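Local coordinates for protein histone-lysine N-methyltransferase family member SUVH9 (Arabidopsis thaliana, PDB 4NJ5) that acts in gene silencing, lacking methyltransferase activity itself and possibly binding methylated DNA to recruit RNA polymerase V to chromatin, at residues Ser56-Asp60 with Cys61-Met65; Met21-Asp24 with Ser25-Phe29; Ser272-Glu275 with Pro276-Glu280; Asn401-Met405 with Asn406-Leu410; Gly160-Ala163 with Met164-Met168. All coordinates share one frame; numbering follows the deposited sequence.

Interaction 1. Residues Ser56-Asp60 with Cys61-Met65; sequences SMMRD and CMLWM
Trp64 folds back over the last turn of helix 46-60 and takes the backbone and CB of Arg59 under its indole. The CB of Arg59 sits over one face of the five-membered ring, 3.8 Å from the ring centroid, a CH-pi contact displaced toward the benzo side, with Arg59 CB 3.4 Å from Trp64 CE2. The CB of Met58 comes in at the ring edge, 3.9 Å from Trp64 CD1. With CG anti to the carbonyl carbon (chi1 -73°), Trp64 turns its ring back along the helix, where NE1 gives its hydrogen to Gly55 O. On the same packed side Met58 bends at its SD-CE end and sets CE 3.8 Å from Leu63 CB, the two side chains crossing at about a right angle.

The backbone beneath closes as a Schellman motif. Met62 takes a positive phi of 54°, Leu63 N bonds Met58 O at 3.0 Å, and Met62 N bonds Arg59 O at 3.2 Å from above the carbonyl plane.

The outer side is more exposed. Arg59 swings its guanidinium away from the turn to its neighbour Asp60, where NH1 and OD1 form a salt bridge of 3.2 Å. Met62 curls back there and touches the helix end with its CE alone, 3.3 Å from Arg59 O.

Behind this helix end, Met58 packs on Ile22 and Tyr23 of helix 8-35, and Trp64 and Met58 both lean on Val92 of helix 87-92, while Met65 pairs its backbone with Val92.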
# COMPACT_ATOMS: atom_id res chain seq x y z
N SER A 56 10.74 -12.74 -11.82
CA SER A 56 11.33 -13.93 -12.45
C SER A 56 11.74 -14.98 -11.41
O SER A 56 11.59 -16.19 -11.62
CB SER A 56 12.53 -13.56 -13.32
OG SER A 56 13.64 -13.18 -12.54
N MET A 57 12.26 -14.50 -10.28
CA MET A 57 12.60 -15.38 -9.17
C MET A 57 11.37 -16.07 -8.61
O MET A 57 11.41 -17.25 -8.28
CB MET A 57 13.31 -14.60 -8.07
CG MET A 57 14.71 -14.17 -8.43
SD MET A 57 15.49 -13.25 -7.09
CE MET A 57 15.61 -14.52 -5.84
N MET A 58 10.27 -15.34 -8.49
CA MET A 58 9.04 -15.97 -8.02
C MET A 58 8.48 -16.94 -9.05
O MET A 58 7.82 -17.91 -8.70
CB MET A 58 8.00 -14.93 -7.61
CG MET A 58 8.31 -14.28 -6.28
SD MET A 58 7.02 -13.18 -5.73
CE MET A 58 5.69 -14.33 -5.42
N ARG A 59 8.75 -16.67 -10.32
CA ARG A 59 8.32 -17.56 -11.38
C ARG A 59 9.05 -18.89 -11.28
O ARG A 59 8.45 -19.95 -11.42
CB ARG A 59 8.56 -16.95 -12.76
CG ARG A 59 8.08 -17.82 -13.90
CD ARG A 59 8.84 -17.52 -15.17
NE ARG A 59 10.28 -17.49 -14.92
CZ ARG A 59 11.10 -16.57 -15.40
NH1 ARG A 59 12.39 -16.61 -15.13
NH2 ARG A 59 10.62 -15.59 -16.16
N ASP A 60 10.36 -18.83 -11.04
CA ASP A 60 11.16 -20.04 -10.92
C ASP A 60 10.74 -20.90 -9.72
O ASP A 60 10.95 -22.11 -9.73
CB ASP A 60 12.65 -19.71 -10.83
CG ASP A 60 13.15 -18.93 -12.03
OD1 ASP A 60 12.64 -19.16 -13.14
OD2 ASP A 60 14.06 -18.09 -11.85
N CYS A 61 10.16 -20.28 -8.70
CA CYS A 61 9.75 -21.01 -7.50
C CYS A 61 8.29 -21.45 -7.54
O CYS A 61 7.73 -21.84 -6.51
CB CYS A 61 9.98 -20.16 -6.25
SG CYS A 61 11.70 -19.78 -5.90
N MET A 62 7.68 -21.38 -8.72
CA MET A 62 6.28 -21.73 -8.90
C MET A 62 5.37 -20.96 -7.94
O MET A 62 4.45 -21.54 -7.35
CB MET A 62 6.07 -23.24 -8.71
CG MET A 62 6.99 -24.11 -9.55
SD MET A 62 6.62 -24.02 -11.32
CE MET A 62 8.06 -23.14 -11.92
N LEU A 63 5.61 -19.66 -7.79
CA LEU A 63 4.83 -18.85 -6.86
C LEU A 63 3.83 -17.92 -7.53
O LEU A 63 3.03 -17.27 -6.86
CB LEU A 63 5.76 -18.06 -5.93
CG LEU A 63 6.61 -18.91 -4.99
CD1 LEU A 63 7.45 -18.02 -4.10
CD2 LEU A 63 5.72 -19.83 -4.16
N TRP A 64 3.86 -17.86 -8.86
CA TRP A 64 2.90 -17.05 -9.60
C TRP A 64 1.50 -17.63 -9.53
O TRP A 64 1.33 -18.84 -9.38
CB TRP A 64 3.31 -16.93 -11.07
CG TRP A 64 4.47 -16.04 -11.32
CD1 TRP A 64 5.35 -15.55 -10.40
CD2 TRP A 64 4.88 -15.51 -12.58
NE1 TRP A 64 6.29 -14.76 -11.01
CE2 TRP A 64 6.02 -14.71 -12.35
CE3 TRP A 64 4.39 -15.63 -13.89
CZ2 TRP A 64 6.68 -14.05 -13.38
CZ3 TRP A 64 5.05 -14.97 -14.90
CH2 TRP A 64 6.18 -14.19 -14.65
N MET A 65 0.50 -16.77 -9.64
CA MET A 65 -0.88 -17.20 -9.79
C MET A 65 -1.21 -17.20 -11.27
O MET A 65 -0.58 -16.48 -12.03
CB MET A 65 -1.82 -16.24 -9.06
CG MET A 65 -1.47 -16.01 -7.60
SD MET A 65 -2.54 -14.76 -6.89
CE MET A 65 -4.15 -15.47 -7.22

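Interaction 2. Residues Met21-Asp24 with Ser25-Phe29; sequences MIYD and SLRMF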
# COMPACT_ATOMS: atom_id res chain seq x y z
N MET A 21 2.93 -10.21 -0.07
CA MET A 21 3.94 -10.04 0.97
C MET A 21 5.30 -10.60 0.54
O MET A 21 6.34 -9.96 0.74
CB MET A 21 3.49 -10.71 2.27
CG MET A 21 2.92 -9.75 3.29
SD MET A 21 2.76 -10.55 4.89
CE MET A 21 1.45 -11.72 4.54
N ILE A 22 5.27 -11.78 -0.06
CA ILE A 22 6.49 -12.38 -0.60
C ILE A 22 7.11 -11.50 -1.68
O ILE A 22 8.30 -11.21 -1.64
CB ILE A 22 6.24 -13.79 -1.16
CG1 ILE A 22 5.98 -14.78 -0.03
CG2 ILE A 22 7.43 -14.24 -1.99
CD1 ILE A 22 5.83 -16.21 -0.50
N TYR A 23 6.29 -11.06 -2.63
CA TYR A 23 6.79 -10.25 -3.74
C TYR A 23 7.49 -8.97 -3.25
O TYR A 23 8.66 -8.72 -3.59
CB TYR A 23 5.67 -9.91 -4.73
CG TYR A 23 6.14 -9.06 -5.89
CD1 TYR A 23 6.80 -9.63 -6.97
CD2 TYR A 23 5.92 -7.69 -5.91
CE1 TYR A 23 7.23 -8.86 -8.04
CE2 TYR A 23 6.34 -6.91 -6.96
CZ TYR A 23 7.00 -7.50 -8.03
OH TYR A 23 7.42 -6.72 -9.08
N ASP A 24 6.79 -8.18 -2.45
CA ASP A 24 7.36 -6.92 -1.96
C ASP A 24 8.57 -7.13 -1.04
O ASP A 24 9.54 -6.35 -1.11
CB ASP A 24 6.29 -6.06 -1.28
CG ASP A 24 5.41 -5.33 -2.29
OD1 ASP A 24 5.95 -4.87 -3.32
OD2 ASP A 24 4.19 -5.21 -2.06
N SER A 25 8.54 -8.17 -0.21
CA SER A 25 9.71 -8.48 0.61
C SER A 25 10.92 -8.82 -0.25
O SER A 25 12.03 -8.36 0.02
CB SER A 25 9.41 -9.64 1.56
OG SER A 25 8.39 -9.30 2.47
N LEU A 26 10.70 -9.61 -1.29
CA LEU A 26 11.77 -10.01 -2.21
C LEU A 26 12.36 -8.79 -2.91
O LEU A 26 13.59 -8.62 -2.95
CB LEU A 26 11.25 -11.01 -3.24
CG LEU A 26 12.15 -12.17 -3.66
CD1 LEU A 26 11.74 -12.64 -5.05
CD2 LEU A 26 13.63 -11.79 -3.64
N ARG A 27 11.50 -7.96 -3.48
CA ARG A 27 11.94 -6.70 -4.09
C ARG A 27 12.83 -5.94 -3.13
O ARG A 27 13.96 -5.58 -3.47
CB ARG A 27 10.74 -5.82 -4.45
CG ARG A 27 10.19 -6.00 -5.84
CD ARG A 27 9.38 -4.78 -6.25
NE ARG A 27 8.52 -4.29 -5.17
CZ ARG A 27 8.76 -3.18 -4.47
NH1 ARG A 27 9.82 -2.43 -4.75
NH2 ARG A 27 7.92 -2.82 -3.50
N MET A 28 12.32 -5.70 -1.93
CA MET A 28 13.07 -4.93 -0.93
C MET A 28 14.42 -5.57 -0.62
O MET A 28 15.41 -4.87 -0.41
CB MET A 28 12.23 -4.74 0.34
CG MET A 28 11.06 -3.79 0.15
SD MET A 28 9.98 -3.68 1.59
CE MET A 28 11.14 -3.07 2.82
N PHE A 29 14.46 -6.89 -0.62
CA PHE A 29 15.71 -7.61 -0.37
C PHE A 29 16.74 -7.39 -1.47
O PHE A 29 17.91 -7.15 -1.20
CB PHE A 29 15.46 -9.10 -0.19
CG PHE A 29 16.72 -9.92 -0.13
CD1 PHE A 29 17.50 -9.92 1.01
CD2 PHE A 29 17.12 -10.67 -1.23
CE1 PHE A 29 18.67 -10.67 1.07
CE2 PHE A 29 18.29 -11.42 -1.18
CZ PHE A 29 19.06 -11.42 -0.03
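Arg27 and Asp24, one helical turn apart, form the charged part of this contact. The guanidinium comes side-on and puts both NE and NH2 on one oxygen: Arg27 NH2 lies 2.8 Å from Asp24 OD1, and the less straight bond from Arg27 NE is 3.2 Å to the same Asp24 OD1. OD1 sits in the guanidinium plane, yet the carboxylate stands nearly perpendicular to that plane, at 87°. Asp24 OD2 is held separately by Asn493 ND2, a second bond that is likely to limit the carboxylate's rotation.

Among the uncharged bonds, Ser25 OG and Ser25 N approach Met21 O from opposite faces of its carbonyl plane, OG at 2.8 Å. With OG anti to its own carbonyl carbon (chi1 -63°), the hydroxyl is brought back to the preceding turn, and it also meets Gly425 N.

As for packing, the aliphatic part of Arg27 runs across the Tyr23 ring, CG over one face and CD 3.8 Å from Tyr23 CE2. Replacing Arg27 with an alanine would probably leave Asp24 OD1 without its charged mate and uncover this side of Tyr23.

Backbone bonds such as Arg27 N to Tyr23 O, at 2.9 Å, mark an unbroken alpha-helix, here helix 8-35, braced by an i to i+3 salt bridge.

Interaction 3. Residues Ser272-Glu275 with Pro276-Glu280; sequences SDQE and PLYYE
The chain from Gln274 to Tyr278 coils into two overlapping turns, with Leu277 N bonded to Gln274 O at 3.2 Å and Tyr278 N to Glu275 O at 2.9 Å, each N-H arriving from above the carbonyl plane.

Glu275 and Tyr279 meet four residues apart across this turn. Glu275 extends its chain from a CG anti to the backbone N (chi1 171°), which carries the carboxylate to the Tyr279 hydroxyl; Tyr279 OH gives a weak hydrogen bond of 3.2 Å to Glu275 OE2. The side chains cross, carboxylate and ring lying 85° apart, and Glu275 CG comes within 3.6 Å of Tyr279 CE2. The same tyrosine takes part in a cation-pi contact with Arg455.

Residues 276-278 have helical backbone angles without the regular bonding of a helix, and this short coil belongs to the connection from strand 264-267 to strand 280-281, within the pre-SET sequence range and away from the zinc-binding cysteines. Pro276, within it, is buried against Leu266 and Tyr460.

Tyr278 lays its ring against the start of the turn, with Gln274 O over one face, 3.5 Å from Tyr278 CE2. Gln274 and Leu277 run side by side, pointing the same way, and Gln274 OE1 is 3.7 Å from Leu277 CD2. Ile251 of strand 250-252 touches both side chains, and Leu277 reaches Leu266 as well.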
# COMPACT_ATOMS: atom_id res chain seq x y z
N SER A 272 -24.79 15.70 11.86
CA SER A 272 -24.23 16.97 12.34
C SER A 272 -23.18 16.81 13.44
O SER A 272 -22.71 17.81 14.00
CB SER A 272 -25.35 17.89 12.81
OG SER A 272 -26.27 18.13 11.77
N ASP A 273 -22.80 15.58 13.74
CA ASP A 273 -21.82 15.33 14.79
C ASP A 273 -20.45 15.86 14.41
O ASP A 273 -19.97 15.64 13.30
CB ASP A 273 -21.72 13.84 15.11
CG ASP A 273 -21.01 13.57 16.42
OD1 ASP A 273 -21.46 14.10 17.46
OD2 ASP A 273 -20.00 12.84 16.42
N GLN A 274 -19.81 16.55 15.34
CA GLN A 274 -18.49 17.12 15.10
C GLN A 274 -17.55 16.87 16.26
O GLN A 274 -16.73 17.73 16.59
CB GLN A 274 -18.60 18.63 14.83
CG GLN A 274 -19.50 19.03 13.67
CD GLN A 274 -19.51 20.53 13.45
OE1 GLN A 274 -18.88 21.28 14.20
NE2 GLN A 274 -20.23 20.98 12.43
N GLU A 275 -17.67 15.70 16.89
CA GLU A 275 -16.86 15.34 18.06
C GLU A 275 -15.33 15.53 17.96
O GLU A 275 -14.72 16.04 18.89
CB GLU A 275 -17.18 13.91 18.54
CG GLU A 275 -16.22 13.40 19.62
CD GLU A 275 -16.64 12.07 20.22
OE1 GLU A 275 -17.56 12.07 21.08
OE2 GLU A 275 -16.05 11.03 19.86
N PRO A 276 -14.70 15.12 16.83
CA PRO A 276 -13.24 15.24 16.76
C PRO A 276 -12.71 16.66 16.99
O PRO A 276 -11.59 16.81 17.48
CB PRO A 276 -12.92 14.78 15.34
CG PRO A 276 -14.00 13.83 15.01
CD PRO A 276 -15.23 14.40 15.65
N LEU A 277 -13.50 17.67 16.66
CA LEU A 277 -13.13 19.06 16.88
C LEU A 277 -12.91 19.36 18.36
O LEU A 277 -12.05 20.16 18.73
CB LEU A 277 -14.22 19.98 16.33
CG LEU A 277 -13.93 20.79 15.06
CD1 LEU A 277 -12.96 20.08 14.15
CD2 LEU A 277 -15.23 21.09 14.32
N TYR A 278 -13.68 18.70 19.21
CA TYR A 278 -13.69 18.98 20.64
C TYR A 278 -12.52 18.38 21.45
O TYR A 278 -12.38 18.67 22.63
CB TYR A 278 -15.04 18.55 21.21
CG TYR A 278 -16.19 19.22 20.52
CD1 TYR A 278 -16.19 20.59 20.29
CD2 TYR A 278 -17.28 18.49 20.06
CE1 TYR A 278 -17.24 21.21 19.66
CE2 TYR A 278 -18.34 19.11 19.42
CZ TYR A 278 -18.30 20.47 19.22
OH TYR A 278 -19.34 21.10 18.59
N TYR A 279 -11.70 17.55 20.82
CA TYR A 279 -10.46 17.12 21.46
C TYR A 279 -9.41 18.19 21.21
O TYR A 279 -9.52 18.96 20.25
CB TYR A 279 -9.96 15.79 20.90
CG TYR A 279 -10.90 14.62 21.10
CD1 TYR A 279 -10.86 13.87 22.27
CD2 TYR A 279 -11.81 14.26 20.12
CE1 TYR A 279 -11.72 12.80 22.45
CE2 TYR A 279 -12.66 13.20 20.29
CZ TYR A 279 -12.62 12.47 21.46
OH TYR A 279 -13.47 11.41 21.63
N GLU A 280 -8.40 18.24 22.05
CA GLU A 280 -7.23 19.06 21.75
C GLU A 280 -6.28 18.18 20.95
O GLU A 280 -5.86 17.12 21.42
CB GLU A 280 -6.55 19.55 23.03
CG GLU A 280 -5.21 20.20 22.79
CD GLU A 280 -4.54 20.67 24.06
OE1 GLU A 280 -5.26 21.08 25.00
OE2 GLU A 280 -3.30 20.62 24.13

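Interaction 4. Residues Asn401-Met405 with Asn406-Leu410; sequences NILTM and NGDTL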
# COMPACT_ATOMS: atom_id res chain seq x y z
N ASN A 401 -3.67 3.88 37.25
CA ASN A 401 -4.51 3.32 38.30
C ASN A 401 -5.52 4.31 38.86
O ASN A 401 -6.68 3.96 39.09
CB ASN A 401 -3.66 2.75 39.44
CG ASN A 401 -4.48 2.46 40.68
OD1 ASN A 401 -5.15 1.42 40.77
ND2 ASN A 401 -4.45 3.37 41.64
N ILE A 402 -5.08 5.54 39.10
CA ILE A 402 -5.97 6.57 39.64
C ILE A 402 -7.08 6.90 38.66
O ILE A 402 -8.26 6.93 39.04
CB ILE A 402 -5.20 7.85 40.04
CG1 ILE A 402 -4.39 7.59 41.31
CG2 ILE A 402 -6.16 9.00 40.25
CD1 ILE A 402 -3.46 8.73 41.69
N LEU A 403 -6.73 7.14 37.40
CA LEU A 403 -7.75 7.39 36.39
C LEU A 403 -8.67 6.18 36.17
O LEU A 403 -9.85 6.33 35.87
CB LEU A 403 -7.12 7.84 35.07
CG LEU A 403 -6.58 9.27 35.01
CD1 LEU A 403 -5.69 9.47 33.80
CD2 LEU A 403 -7.73 10.26 34.99
N THR A 404 -8.12 4.98 36.35
CA THR A 404 -8.87 3.75 36.11
C THR A 404 -9.81 3.41 37.28
O THR A 404 -10.80 2.71 37.10
CB THR A 404 -7.92 2.56 35.81
OG1 THR A 404 -8.28 1.95 34.57
CG2 THR A 404 -7.96 1.52 36.91
N MET A 405 -9.50 3.91 38.46
CA MET A 405 -10.37 3.70 39.62
C MET A 405 -11.53 4.69 39.61
O MET A 405 -12.51 4.51 40.33
CB MET A 405 -9.58 3.81 40.93
CG MET A 405 -8.68 2.63 41.19
SD MET A 405 -9.58 1.07 41.26
CE MET A 405 -8.27 -0.08 40.86
N ASN A 406 -11.40 5.74 38.80
CA ASN A 406 -12.48 6.69 38.61
C ASN A 406 -13.46 6.21 37.55
O ASN A 406 -14.55 6.76 37.40
CB ASN A 406 -11.93 8.07 38.23
CG ASN A 406 -11.70 8.96 39.43
OD1 ASN A 406 -12.30 8.77 40.49
ND2 ASN A 406 -10.83 9.96 39.28
N GLY A 407 -13.06 5.18 36.81
CA GLY A 407 -13.92 4.57 35.81
C GLY A 407 -13.51 4.80 34.37
O GLY A 407 -14.10 4.22 33.46
N ASP A 408 -12.50 5.64 34.15
CA ASP A 408 -12.08 6.00 32.80
C ASP A 408 -11.58 4.79 32.00
O ASP A 408 -11.06 3.83 32.58
CB ASP A 408 -11.02 7.10 32.82
CG ASP A 408 -11.47 8.32 33.60
OD1 ASP A 408 -12.69 8.43 33.88
OD2 ASP A 408 -10.62 9.17 33.93
N THR A 409 -11.73 4.86 30.69
CA THR A 409 -11.25 3.80 29.80
C THR A 409 -9.89 4.18 29.23
O THR A 409 -9.69 5.31 28.77
CB THR A 409 -12.24 3.55 28.65
OG1 THR A 409 -13.52 3.19 29.18
CG2 THR A 409 -11.74 2.43 27.75
N LEU A 410 -8.94 3.25 29.27
CA LEU A 410 -7.57 3.51 28.83
C LEU A 410 -7.15 2.59 27.70
O LEU A 410 -7.60 1.44 27.60
CB LEU A 410 -6.61 3.35 30.01
CG LEU A 410 -6.15 4.60 30.76
CD1 LEU A 410 -7.24 5.65 30.84
CD2 LEU A 410 -5.68 4.21 32.16
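A carboxylate resting on a leucine methyl is the odd feature here: Asp408 OD2 lies 3.3 Å from Leu403 CD2, an oxygen against an apolar group. The two side chains cross at a slant, and the leucine carbonyl lies close by as well. Asp408 keeps its CG beside its own backbone N (chi1 -55°), which turns the carboxylate back over the end of the helix, Asp408 CG lying 3.4 Å from Leu403 O.

That carbonyl is also the acceptor for Asp408 N, at 3.2 Å and only modestly tilted from the carbonyl plane. Asn406 N reaches it too, but weakly, at 3.4 Å, and shares a similarly weak bond with Ile402 O. Asn406 CB packs beside Leu403 O at 3.6 Å. An alanine in place of Asp408 would remove the carboxylate that lies against Leu403 CD2 and would probably leave that side of the leucine without its neighbour.

Farther along, Leu410 CD2 comes 4.2 Å from Thr404 OG1, and the leucine side chain rests on Ala448 and Asp450 of strand 448-450.

Gly407 adopts a phi of 110°, where a side chain would run into the carbonyl oxygen before it, and its N makes a weak bond to Thr404 O. Together with the Asp408 bond this is a Schellman motif, with Gly407 as the C-prime residue, ending helix 397-405 on the surface of the SET domain.

Interaction 5. Residues Gly160-Ala163 with Met164-Met168; sequences GNLA and MERSM
Arg166 and Leu162 share a turn of helix 159-169, joined by the backbone bond from Arg166 N to Leu162 O at 2.9 Å. Ser167 N to Ala163 O matches it at 2.9 Å, Met164 N meets Gly160 O at 2.9 Å, and Glu165 N meets Asn161 O at 3.0 Å, the straightest of the four at 170°.

The polar ends find their main partners beyond these turns. Arg166 NE makes a salt bridge with Glu115, Ser167 OG bonds Ala118 O, and Asn161 is held at both ends of its amide, by Gln142 N and Arg156 O. Within the turn, Arg166 NH1 and Glu165 OE2 attract across 3.5 Å by charge alone, since the oxygen lies well out of the guanidinium plane.

This helix lies against the curved mixed sheet of the SRA domain, and Met164 reaches into that interface, touching Ile199, Tyr216 and Val121 on three of its strands. Bends at chi2 and chi3 curl its chain, with CG beside the backbone N (chi1 -68°) and only 3.2 Å from Gly160 O.

Toward the partly exposed side the packing thins. Leu162 and Arg166 lie side by side, pointing the same way, and Leu162 CD1 comes no nearer than 4.1 Å to Arg166 CD.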
# COMPACT_ATOMS: atom_id res chain seq x y z
N GLY A 160 -2.34 -10.57 -30.81
CA GLY A 160 -3.19 -9.87 -29.87
C GLY A 160 -4.46 -9.32 -30.48
O GLY A 160 -5.54 -9.44 -29.90
N ASN A 161 -4.34 -8.73 -31.67
CA ASN A 161 -5.48 -8.15 -32.36
C ASN A 161 -6.54 -9.19 -32.72
O ASN A 161 -7.74 -9.01 -32.44
CB ASN A 161 -5.02 -7.40 -33.61
CG ASN A 161 -4.06 -6.27 -33.29
OD1 ASN A 161 -4.00 -5.79 -32.16
ND2 ASN A 161 -3.29 -5.84 -34.28
N LEU A 162 -6.08 -10.28 -33.33
CA LEU A 162 -6.96 -11.40 -33.67
C LEU A 162 -7.60 -11.95 -32.41
O LEU A 162 -8.78 -12.30 -32.40
CB LEU A 162 -6.19 -12.50 -34.39
CG LEU A 162 -6.97 -13.74 -34.85
CD1 LEU A 162 -8.12 -13.35 -35.76
CD2 LEU A 162 -6.06 -14.74 -35.54
N ALA A 163 -6.82 -12.00 -31.33
CA ALA A 163 -7.32 -12.50 -30.06
C ALA A 163 -8.44 -11.61 -29.51
O ALA A 163 -9.42 -12.10 -28.97
CB ALA A 163 -6.19 -12.61 -29.06
N MET A 164 -8.28 -10.30 -29.66
CA MET A 164 -9.31 -9.34 -29.28
C MET A 164 -10.58 -9.60 -30.07
O MET A 164 -11.67 -9.70 -29.51
CB MET A 164 -8.83 -7.90 -29.51
CG MET A 164 -7.71 -7.43 -28.60
SD MET A 164 -8.21 -7.25 -26.88
CE MET A 164 -9.23 -5.78 -26.96
N GLU A 165 -10.42 -9.72 -31.39
CA GLU A 165 -11.53 -10.03 -32.29
C GLU A 165 -12.29 -11.27 -31.84
O GLU A 165 -13.52 -11.28 -31.74
CB GLU A 165 -11.01 -10.19 -33.72
CG GLU A 165 -11.78 -11.17 -34.58
CD GLU A 165 -13.14 -10.65 -35.00
OE1 GLU A 165 -13.31 -9.41 -35.06
OE2 GLU A 165 -14.03 -11.47 -35.28
N ARG A 166 -11.54 -12.32 -31.55
CA ARG A 166 -12.11 -13.59 -31.14
C ARG A 166 -12.83 -13.46 -29.80
O ARG A 166 -13.89 -14.06 -29.59
CB ARG A 166 -11.03 -14.66 -31.05
CG ARG A 166 -11.12 -15.70 -32.15
CD ARG A 166 -11.15 -15.07 -33.54
NE ARG A 166 -11.84 -15.93 -34.49
CZ ARG A 166 -13.11 -15.78 -34.85
NH1 ARG A 166 -13.83 -14.79 -34.35
NH2 ARG A 166 -13.66 -16.62 -35.72
N SER A 167 -12.27 -12.68 -28.88
CA SER A 167 -12.91 -12.46 -27.59
C SER A 167 -14.22 -11.70 -27.75
O SER A 167 -15.17 -11.95 -27.02
CB SER A 167 -11.97 -11.75 -26.62
OG SER A 167 -11.08 -12.67 -26.02
N MET A 168 -14.27 -10.79 -28.72
CA MET A 168 -15.53 -10.15 -29.06
C MET A 168 -16.51 -11.20 -29.54
O MET A 168 -17.66 -11.24 -29.10
CB MET A 168 -15.37 -9.10 -30.16
CG MET A 168 -16.72 -8.56 -30.65
SD MET A 168 -16.60 -7.39 -32.01
CE MET A 168 -15.94 -8.45 -33.30

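Along the chain the order is interaction 2, 1, 5, 3, 4. Interactions 1 and 2 are the one touching pair, their centres about 12 Å apart: the successive helices 8-35 and 46-60 pack together, Met58 SD lying 3.6 Å from Tyr23 CA. Interaction 5 lies about 28 Å from interaction 1, centre to centre, on the SRA-domain helix. Interactions 3 and 4, in the pre-SET and SET ranges, have centres about 23 Å apart and nearest atoms about 10 Å apart. Interactions 4 and 5 are the farthest pair, about 68 Å between centres. The N-terminal helices thus lie between the SRA end and the SET end of an elongated molecule.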